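Endonuclease V (Homo sapiens, PDB 6OZE) probably cleaves inosine-containing RNA as a metal-ion-dependent endoribonuclease, its catalytic domain belonging to the RNase H-like clan. Local coordinates at residues E3-L6 with S7-R11; S85-L88 with A89-E92; L155-N158 with A159-E163. The protein carries 4 engineered substitutions. All coordinates share one frame; numbering follows the deposited sequence.

Contact 1: E3-L6 with S7-R11; sequences EETL and SLWKR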
ATOM      1  N   GLU A   3      -3.831   8.996 -26.657  1.00 69.89           N
ATOM      2  CA  GLU A   3      -3.181  10.091 -25.945  1.00 70.70           C
ATOM      3  C   GLU A   3      -4.181  10.881 -25.112  1.00 62.50           C
ATOM      4  O   GLU A   3      -3.830  11.389 -24.040  1.00 58.86           O
ATOM      5  CB  GLU A   3      -2.452  11.011 -26.926  1.00 76.87           C
ATOM      6  CG  GLU A   3      -3.353  11.653 -27.968  1.00 88.48           C
ATOM      7  CD  GLU A   3      -2.662  12.770 -28.728  1.00100.90           C
ATOM      8  OE1 GLU A   3      -1.526  13.131 -28.354  1.00103.83           O
ATOM      9  OE2 GLU A   3      -3.256  13.288 -29.698  1.00105.38           O
ATOM     10  N   GLU A   4      -5.427  10.992 -25.579  1.00 57.86           N
ATOM     11  CA  GLU A   4      -6.439  11.709 -24.811  1.00 61.12           C
ATOM     12  C   GLU A   4      -6.708  11.019 -23.479  1.00 53.94           C
ATOM     13  O   GLU A   4      -6.947  11.685 -22.465  1.00 58.61           O
ATOM     14  CB  GLU A   4      -7.729  11.838 -25.622  1.00 67.30           C
ATOM     15  CG  GLU A   4      -8.741  12.809 -25.025  1.00 77.05           C
ATOM     16  CD  GLU A   4     -10.099  12.737 -25.703  1.00 88.37           C
ATOM     17  OE1 GLU A   4     -10.561  11.613 -25.996  1.00 91.11           O
ATOM     18  OE2 GLU A   4     -10.702  13.803 -25.948  1.00 92.75           O
ATOM     19  N   THR A   5      -6.662   9.683 -23.460  1.00 49.79           N
ATOM     20  CA  THR A   5      -6.887   8.950 -22.217  1.00 46.64           C
ATOM     21  C   THR A   5      -5.782   9.224 -21.206  1.00 43.21           C
ATOM     22  O   THR A   5      -6.056   9.485 -20.029  1.00 41.12           O
ATOM     23  CB  THR A   5      -7.004   7.450 -22.495  1.00 48.74           C
ATOM     24  OG1 THR A   5      -8.200   7.191 -23.241  1.00 54.49           O
ATOM     25  CG2 THR A   5      -7.037   6.656 -21.183  1.00 47.42           C
ATOM     26  N   LEU A   6      -4.520   9.164 -21.643  1.00 44.37           N
ATOM     27  CA  LEU A   6      -3.421   9.472 -20.735  1.00 48.70           C
ATOM     28  C   LEU A   6      -3.503  10.909 -20.243  1.00 42.40           C
ATOM     29  O   LEU A   6      -3.278  11.178 -19.060  1.00 40.92           O
ATOM     30  CB  LEU A   6      -2.071   9.208 -21.402  1.00 56.04           C
ATOM     31  CG  LEU A   6      -1.589   7.757 -21.472  1.00 61.48           C
ATOM     32  CD1 LEU A   6      -0.094   7.712 -21.749  1.00 63.52           C
ATOM     33  CD2 LEU A   6      -1.923   7.005 -20.197  1.00 58.48           C
ATOM     34  N   SER A   7      -3.826  11.845 -21.140  1.00 43.50           N
ATOM     35  CA  SER A   7      -3.940  13.244 -20.740  1.00 40.09           C
ATOM     36  C   SER A   7      -5.001  13.427 -19.659  1.00 37.94           C
ATOM     37  O   SER A   7      -4.768  14.119 -18.660  1.00 39.13           O
ATOM     38  CB  SER A   7      -4.257  14.110 -21.961  1.00 46.38           C
ATOM     39  OG  SER A   7      -4.548  15.441 -21.573  1.00 53.11           O
ATOM     40  N   LEU A   8      -6.172  12.812 -19.838  1.00 35.26           N
ATOM     41  CA  LEU A   8      -7.231  12.934 -18.841  1.00 33.96           C
ATOM     42  C   LEU A   8      -6.902  12.182 -17.555  1.00 36.87           C
ATOM     43  O   LEU A   8      -7.277  12.633 -16.470  1.00 33.65           O
ATOM     44  CB  LEU A   8      -8.569  12.485 -19.432  1.00 34.68           C
ATOM     45  CG  LEU A   8      -9.084  13.437 -20.514  1.00 39.73           C
ATOM     46  CD1 LEU A   8     -10.362  12.910 -21.113  1.00 42.14           C
ATOM     47  CD2 LEU A   8      -9.303  14.829 -19.943  1.00 45.44           C
ATOM     48  N   TRP A   9      -6.221  11.037 -17.654  1.00 31.87           N
ATOM     49  CA  TRP A   9      -5.750  10.348 -16.453  1.00 32.29           C
ATOM     50  C   TRP A   9      -4.774  11.218 -15.673  1.00 30.57           C
ATOM     51  O   TRP A   9      -4.855  11.314 -14.441  1.00 32.03           O
ATOM     52  CB  TRP A   9      -5.071   9.035 -16.843  1.00 30.03           C
ATOM     53  CG  TRP A   9      -5.982   7.859 -16.931  1.00 32.01           C
ATOM     54  CD1 TRP A   9      -7.316   7.824 -16.645  1.00 34.53           C
ATOM     55  CD2 TRP A   9      -5.618   6.535 -17.328  1.00 30.90           C
ATOM     56  NE1 TRP A   9      -7.805   6.552 -16.841  1.00 40.25           N
ATOM     57  CE2 TRP A   9      -6.781   5.742 -17.256  1.00 37.08           C
ATOM     58  CE3 TRP A   9      -4.417   5.938 -17.721  1.00 32.60           C
ATOM     59  CZ2 TRP A   9      -6.779   4.386 -17.577  1.00 45.13           C
ATOM     60  CZ3 TRP A   9      -4.418   4.590 -18.034  1.00 37.11           C
ATOM     61  CH2 TRP A   9      -5.589   3.832 -17.966  1.00 40.42           C
ATOM     62  N   LYS A  10      -3.822  11.841 -16.376  1.00 34.06           N
ATOM     63  CA  LYS A  10      -2.888  12.746 -15.714  1.00 34.88           C
ATOM     64  C   LYS A  10      -3.626  13.873 -15.012  1.00 34.79           C
ATOM     65  O   LYS A  10      -3.289  14.246 -13.882  1.00 32.80           O
ATOM     66  CB  LYS A  10      -1.911  13.326 -16.735  1.00 40.45           C
ATOM     67  CG  LYS A  10      -0.820  12.370 -17.176  1.00 45.25           C
ATOM     68  CD  LYS A  10       0.034  13.018 -18.262  1.00 50.20           C
ATOM     69  CE  LYS A  10       0.966  12.017 -18.920  1.00 56.62           C
ATOM     70  NZ  LYS A  10       1.708  12.653 -20.046  1.00 63.92           N
ATOM     71  N   ARG A  11      -4.637  14.433 -15.673  1.00 33.62           N
ATOM     72  CA  ARG A  11      -5.386  15.526 -15.072  1.00 32.12           C
ATOM     73  C   ARG A  11      -6.154  15.053 -13.841  1.00 30.06           C
ATOM     74  O   ARG A  11      -6.281  15.789 -12.855  1.00 30.75           O
ATOM     75  CB  ARG A  11      -6.330  16.118 -16.118  1.00 43.10           C
ATOM     76  CG  ARG A  11      -6.728  17.528 -15.819  1.00 62.36           C
ATOM     77  CD  ARG A  11      -8.221  17.646 -15.742  1.00 70.71           C
ATOM     78  NE  ARG A  11      -8.793  18.141 -16.984  1.00 67.56           N
ATOM     79  CZ  ARG A  11     -10.018  18.636 -17.082  1.00 71.35           C
ATOM     80  NH1 ARG A  11     -10.795  18.700 -16.008  1.00 80.21           N
ATOM     81  NH2 ARG A  11     -10.464  19.070 -18.249  1.00 54.96           N
TER

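Contact 2: S85-L88 with A89-E92; sequences SGFL and AFRE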
ATOM      1  N   SER A  85       2.670   2.490 -17.339  1.00 44.11           N
ATOM      2  CA  SER A  85       3.497   2.756 -16.168  0.80 44.52           C
ATOM      3  C   SER A  85       3.202   4.143 -15.617  1.00 37.14           C
ATOM      4  O   SER A  85       3.185   5.131 -16.359  1.00 38.02           O
ATOM      5  CB  SER A  85       4.977   2.649 -16.536  0.80 46.70           C
ATOM      6  OG  SER A  85       5.324   1.310 -16.828  0.80 52.17           O
ATOM      7  N   GLY A  86       2.975   4.211 -14.305  1.00 40.64           N
ATOM      8  CA  GLY A  86       2.590   5.441 -13.655  1.00 33.51           C
ATOM      9  C   GLY A  86       1.098   5.604 -13.474  1.00 32.84           C
ATOM     10  O   GLY A  86       0.669   6.565 -12.829  1.00 30.71           O
ATOM     11  N   PHE A  87       0.301   4.691 -14.024  1.00 31.93           N
ATOM     12  CA  PHE A  87      -1.154   4.791 -14.021  1.00 27.13           C
ATOM     13  C   PHE A  87      -1.814   3.501 -13.547  1.00 30.83           C
ATOM     14  O   PHE A  87      -3.010   3.289 -13.796  1.00 27.12           O
ATOM     15  CB  PHE A  87      -1.654   5.173 -15.420  1.00 26.92           C
ATOM     16  CG  PHE A  87      -1.138   6.489 -15.901  1.00 28.63           C
ATOM     17  CD1 PHE A  87      -1.797   7.663 -15.580  1.00 33.31           C
ATOM     18  CD2 PHE A  87       0.009   6.563 -16.687  1.00 33.13           C
ATOM     19  CE1 PHE A  87      -1.338   8.880 -16.027  1.00 32.87           C
ATOM     20  CE2 PHE A  87       0.482   7.784 -17.137  1.00 39.77           C
ATOM     21  CZ  PHE A  87      -0.191   8.945 -16.809  1.00 42.79           C
ATOM     22  N   LEU A  88      -1.054   2.626 -12.876  0.50 33.42           N
ATOM     23  CA  LEU A  88      -1.600   1.355 -12.408  0.50 33.02           C
ATOM     24  C   LEU A  88      -2.839   1.553 -11.550  0.50 31.95           C
ATOM     25  O   LEU A  88      -3.764   0.732 -11.594  0.50 29.63           O
ATOM     26  CB  LEU A  88      -0.544   0.584 -11.609  0.50 34.36           C
ATOM     27  CG  LEU A  88      -1.013  -0.700 -10.914  0.50 36.54           C
ATOM     28  CD1 LEU A  88      -1.554  -1.711 -11.918  0.50 38.71           C
ATOM     29  CD2 LEU A  88       0.106  -1.315 -10.091  0.50 38.42           C
ATOM     30  N   ALA A  89      -2.882   2.634 -10.768  1.00 29.09           N
ATOM     31  CA  ALA A  89      -4.008   2.831  -9.861  1.00 32.77           C
ATOM     32  C   ALA A  89      -5.336   2.871 -10.607  1.00 26.93           C
ATOM     33  O   ALA A  89      -6.367   2.468 -10.056  1.00 30.83           O
ATOM     34  CB  ALA A  89      -3.816   4.094  -9.020  1.00 32.89           C
ATOM     35  N   PHE A  90      -5.341   3.333 -11.865  1.00 27.63           N
ATOM     36  CA  PHE A  90      -6.582   3.363 -12.623  1.00 27.95           C
ATOM     37  C   PHE A  90      -7.105   1.968 -12.924  1.00 35.58           C
ATOM     38  O   PHE A  90      -8.303   1.808 -13.177  1.00 43.17           O
ATOM     39  CB  PHE A  90      -6.415   4.188 -13.899  1.00 28.65           C
ATOM     40  CG  PHE A  90      -6.303   5.659 -13.638  1.00 32.08           C
ATOM     41  CD1 PHE A  90      -7.440   6.447 -13.539  1.00 30.13           C
ATOM     42  CD2 PHE A  90      -5.067   6.249 -13.459  1.00 31.73           C
ATOM     43  CE1 PHE A  90      -7.334   7.802 -13.281  1.00 30.52           C
ATOM     44  CE2 PHE A  90      -4.956   7.608 -13.190  1.00 33.73           C
ATOM     45  CZ  PHE A  90      -6.088   8.386 -13.106  1.00 31.19           C
ATOM     46  N   ARG A  91      -6.242   0.958 -12.900  1.00 28.64           N
ATOM     47  CA  ARG A  91      -6.694  -0.414 -13.094  1.00 37.05           C
ATOM     48  C   ARG A  91      -7.221  -1.041 -11.813  1.00 35.90           C
ATOM     49  O   ARG A  91      -8.178  -1.821 -11.865  1.00 38.34           O
ATOM     50  CB  ARG A  91      -5.547  -1.275 -13.629  1.00 39.04           C
ATOM     51  CG  ARG A  91      -4.699  -0.575 -14.676  1.00 44.59           C
ATOM     52  CD  ARG A  91      -4.446  -1.469 -15.858  1.00 54.22           C
ATOM     53  NE  ARG A  91      -3.778  -2.712 -15.504  1.00 55.04           N
ATOM     54  CZ  ARG A  91      -3.937  -3.851 -16.170  1.00 52.04           C
ATOM     55  NH1 ARG A  91      -4.758  -3.912 -17.207  1.00 49.19           N
ATOM     56  NH2 ARG A  91      -3.282  -4.933 -15.792  1.00 52.29           N
ATOM     57  N   GLU A  92      -6.629  -0.705 -10.668  1.00 29.29           N
ATOM     58  CA  GLU A  92      -6.838  -1.419  -9.408  1.00 28.75           C
ATOM     59  C   GLU A  92      -7.787  -0.720  -8.447  1.00 30.25           C
ATOM     60  O   GLU A  92      -8.594  -1.386  -7.784  1.00 27.29           O
ATOM     61  CB  GLU A  92      -5.499  -1.614  -8.690  1.00 34.94           C
ATOM     62  CG  GLU A  92      -4.530  -2.535  -9.396  1.00 38.25           C
ATOM     63  CD  GLU A  92      -3.292  -2.800  -8.559  1.00 36.00           C
ATOM     64  OE1 GLU A  92      -3.253  -2.339  -7.400  1.00 42.52           O
ATOM     65  OE2 GLU A  92      -2.365  -3.473  -9.056  1.00 48.91           O
TER
HETATM   66  O   HOH W   1      -1.293   4.982 -10.776  1.00 31.17           O

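Contact 3: L155-N158 with A159-E163; sequences LANN and ALHKE. Unlike the reference sequence in segment 155-158: Ala-156 (reference Glu).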
ATOM      1  N   LEU A 155      15.666   8.769  -7.593  1.00 48.18           N
ATOM      2  CA  LEU A 155      15.978   7.623  -6.752  1.00 40.03           C
ATOM      3  C   LEU A 155      16.502   6.477  -7.603  1.00 46.78           C
ATOM      4  O   LEU A 155      16.013   6.224  -8.703  1.00 44.53           O
ATOM      5  CB  LEU A 155      14.730   7.156  -6.009  1.00 41.12           C
ATOM      6  CG  LEU A 155      14.316   7.909  -4.751  1.00 48.15           C
ATOM      7  CD1 LEU A 155      12.986   7.376  -4.257  1.00 54.49           C
ATOM      8  CD2 LEU A 155      15.379   7.762  -3.678  1.00 47.03           C
ATOM      9  N   ALA A 156      17.498   5.765  -7.088  1.00 41.17           N
ATOM     10  CA  ALA A 156      18.087   4.674  -7.847  1.00 45.05           C
ATOM     11  C   ALA A 156      18.641   3.642  -6.882  1.00 45.70           C
ATOM     12  O   ALA A 156      19.136   3.990  -5.806  1.00 40.70           O
ATOM     13  CB  ALA A 156      19.202   5.176  -8.776  1.00 49.19           C
ATOM     14  N   ASN A 157      18.539   2.371  -7.266  1.00 43.56           N
ATOM     15  CA  ASN A 157      19.159   1.288  -6.506  1.00 39.53           C
ATOM     16  C   ASN A 157      20.624   1.218  -6.931  1.00 48.69           C
ATOM     17  O   ASN A 157      21.034   0.411  -7.770  1.00 53.35           O
ATOM     18  CB  ASN A 157      18.425  -0.025  -6.740  1.00 53.82           C
ATOM     19  CG  ASN A 157      19.002  -1.164  -5.928  1.00 58.45           C
ATOM     20  OD1 ASN A 157      19.858  -0.957  -5.071  1.00 52.79           O
ATOM     21  ND2 ASN A 157      18.531  -2.376  -6.192  1.00 65.14           N
ATOM     22  N   ASN A 158      21.425   2.095  -6.335  1.00 45.65           N
ATOM     23  CA  ASN A 158      22.819   2.257  -6.701  1.00 35.14           C
ATOM     24  C   ASN A 158      23.718   1.824  -5.542  1.00 33.68           C
ATOM     25  O   ASN A 158      23.259   1.243  -4.556  1.00 33.17           O
ATOM     26  CB  ASN A 158      23.088   3.699  -7.137  1.00 37.32           C
ATOM     27  CG  ASN A 158      22.659   4.712  -6.092  1.00 35.33           C
ATOM     28  OD1 ASN A 158      22.297   4.354  -4.965  1.00 34.27           O
ATOM     29  ND2 ASN A 158      22.718   5.990  -6.452  1.00 46.21           N
ATOM     30  N   ALA A 159      25.012   2.112  -5.672  1.00 37.95           N
ATOM     31  CA  ALA A 159      25.947   1.709  -4.627  1.00 36.66           C
ATOM     32  C   ALA A 159      25.568   2.313  -3.282  1.00 34.43           C
ATOM     33  O   ALA A 159      25.599   1.624  -2.255  1.00 33.70           O
ATOM     34  CB  ALA A 159      27.374   2.074  -5.020  1.00 40.31           C
ATOM     35  N   LEU A 160      25.197   3.598  -3.266  1.00 32.49           N
ATOM     36  CA  LEU A 160      24.750   4.227  -2.019  1.00 31.11           C
ATOM     37  C   LEU A 160      23.592   3.466  -1.385  1.00 31.26           C
ATOM     38  O   LEU A 160      23.588   3.178  -0.177  1.00 29.32           O
ATOM     39  CB  LEU A 160      24.354   5.680  -2.282  1.00 35.49           C
ATOM     40  CG  LEU A 160      23.641   6.390  -1.135  1.00 38.83           C
ATOM     41  CD1 LEU A 160      24.620   6.645  -0.007  1.00 40.51           C
ATOM     42  CD2 LEU A 160      23.015   7.691  -1.596  1.00 52.40           C
ATOM     43  N   HIS A 161      22.576   3.150  -2.183  1.00 27.68           N
ATOM     44  CA  HIS A 161      21.421   2.451  -1.656  1.00 27.30           C
ATOM     45  C   HIS A 161      21.815   1.111  -1.050  1.00 25.47           C
ATOM     46  O   HIS A 161      21.353   0.755   0.037  1.00 26.66           O
ATOM     47  CB  HIS A 161      20.399   2.258  -2.778  1.00 27.35           C
ATOM     48  CG  HIS A 161      19.053   1.846  -2.280  1.00 30.45           C
ATOM     49  ND1 HIS A 161      18.258   2.681  -1.526  1.00 31.34           N
ATOM     50  CD2 HIS A 161      18.377   0.679  -2.393  1.00 31.42           C
ATOM     51  CE1 HIS A 161      17.138   2.050  -1.211  1.00 30.94           C
ATOM     52  NE2 HIS A 161      17.185   0.834  -1.726  1.00 28.37           N
ATOM     53  N   LYS A 162      22.698   0.370  -1.725  1.00 28.43           N
ATOM     54  CA  LYS A 162      23.107  -0.936  -1.209  1.00 28.79           C
ATOM     55  C   LYS A 162      23.918  -0.825   0.085  1.00 30.80           C
ATOM     56  O   LYS A 162      23.774  -1.662   0.984  1.00 28.61           O
ATOM     57  CB  LYS A 162      23.856  -1.713  -2.286  1.00 33.68           C
ATOM     58  CG  LYS A 162      22.950  -2.091  -3.463  1.00 39.78           C
ATOM     59  CD  LYS A 162      23.724  -2.733  -4.601  1.00 50.16           C
ATOM     60  CE  LYS A 162      22.780  -3.186  -5.712  1.00 58.11           C
ATOM     61  NZ  LYS A 162      22.029  -2.051  -6.317  1.00 58.92           N
ATOM     62  N   GLU A 163      24.785   0.184   0.204  1.00 26.70           N
ATOM     63  CA  GLU A 163      25.522   0.341   1.454  1.00 26.56           C
ATOM     64  C   GLU A 163      24.601   0.747   2.599  1.00 26.50           C
ATOM     65  O   GLU A 163      24.782   0.304   3.740  1.00 28.54           O
ATOM     66  CB  GLU A 163      26.628   1.361   1.269  1.00 28.36           C
ATOM     67  CG  GLU A 163      27.682   0.979   0.231  1.00 31.23           C
ATOM     68  CD  GLU A 163      28.494  -0.268   0.581  1.00 40.48           C
ATOM     69  OE1 GLU A 163      29.448  -0.565  -0.165  1.00 45.14           O
ATOM     70  OE2 GLU A 163      28.196  -0.955   1.583  1.00 38.47           O
TER

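Contact 1: E3-L6 with S7-R11
Ser-7 meets Glu-3 across the first turn of helix 3-17, its N donating to Glu-3 O at 2.9 Å while its CB rests beside the same carbonyl oxygen. The N of Leu-8 repeats the pattern on Glu-4 O at 3.0 Å. The Leu-8 side chain lies back along the helix surface, with CG 3.4 Å from Glu-4 O and CD1 approaching the aliphatic CG of Glu-4. Trp-9 meets two side chains of the preceding turn. Its N bonds to Thr-5 O at 2.8 Å, and its indole runs alongside the threonine, the two side chains pointing the same way. Thr-5 CG2 sits over one face of the six-membered ring, 4.1 Å from its centroid and 13° off the normal, a CH-pi contact. With chi1 at -67° the threonine methyl is placed anti to the backbone N, which leaves this carbon rather than OG1 to meet the indole. Leu-6 CD2 approaches the benzo part obliquely, 3.7 Å from CE3 of Trp-9. Replacing Trp-9 by alanine is likely to leave Thr-5 CG2 and Leu-6 CD2 without their aromatic partner and to remove the ring that stacks on Phe-90. Lys-10 N closes the turn on Leu-6 O at 2.8 Å, and its CG lies 3.3 Å from the same oxygen. Regular i to i+4 backbone bonds thus fix the spacing, while the side chains add apolar contacts, those of Thr-5 and Leu-6 made with the indole, which also packs on Pro-82 and ties this surface part of helix 3-17 to the neighbouring loop.

Contact 2: S85-L88 with A89-E92
Phe-87 and Phe-90 both turn CG anti to their own carbonyl carbon (chi1 -61° and -72°), and their side chains run side by side where the loop after strand 69-78 enters helix 89-106 of the RNase H-like fold. The rings do not stack on each other: Phe-90 CE2 comes to the edge of the Phe-87 ring, near its plane, 4.0 Å from CD1. The backbone turns here through two i to i+3 bonds, the pattern of a 3-10 turn opening a helix. Phe-90 N donates to Phe-87 O at 3.0 Å and Arg-91 N to Leu-88 O at 2.8 Å, each donor lying about 50° above the acceptor's carbonyl plane. Glu-92 N adds a weak bond to Leu-88 O. The methyls of Leu-88, modelled in two conformers, lie near Glu-92 OE2 in one of them, a tentative contact. The Arg-91 chain bends at chi2 and chi3; NH1 bonds to Ala-81 O and NH2 to Ser-52 O, whereas NE is buried without a partner in the model. Phe-87 also packs on Leu-6 and Gln-13 of helix 3-17, and Phe-90 meets His-133 edge-to-face. One water joins Gly-86 to Ala-89, accepting from Ala-89 N at 2.8 Å and donating to Gly-86 O at 3.3 Å.

Contact 3: L155-N158 with A159-E163
Asn-158 is the N-cap of helix 159-167, its side-chain OD1 accepting from His-161 N, an amide of the first turn. The capping bond is 3.0 Å long and nearly straight. In Asn-158, chi1 of 55° holds CG between backbone N and carbonyl carbon, which places OD1 within bonding distance of His-161 N. The main chain adds the first helical bond, Lys-162 N to Asn-158 O at 3.0 Å. Just before the cap, Asn-157 is the centre of an inverse gamma turn, closed by a weak bond from Asn-158 N to Ala-156 O.

A second side-chain bond joins loop and helix. The ammonium NZ of Lys-162 donates to Asn-157 OD1 at 2.7 Å, arriving from above the amide, 69° out of the carbonyl plane. The lysine chain is extended until chi4, where a bend brings NZ to Asn-157 OD1. This bond lies at the surface, as an exposed lysine and asparagine meet.

Van der Waals contacts complete the junction. Leu-160 CB touches Asn-158 OD1, and the buried His-161 packs its CB against Asn-158 O. The imidazole continues into the fold, bonding through NE2 to Tyr-200 OH and meeting the Phe-175 ring. The amide of Asn-157 stands at 77° to the imidazole plane, its OD1 at the ring's edge, 3.5 Å from His-161 CD2.

Contacts 1 and 2 form one patch, their centres 12 Å apart, where helix 3-17 lies against the start of helix 89-106. Trp-9 NE1 packs 3.3 Å from Phe-90 CD1, Lys-10 CG reaches Phe-87 CZ at 3.5 Å, and Gly-86 O bonds to Gln-13 farther along helix 3-17. Contact 3 is separate: its centre is about 33 Å from that of contact 1 and 26 Å from that of contact 2, with nearest atoms about 19 and 14 Å away. Contacts 2 and 3 both start helices after a loop. The side chain of Lys-162 lies about 11 Å from a bound sodium ion, whose coordination it does not join.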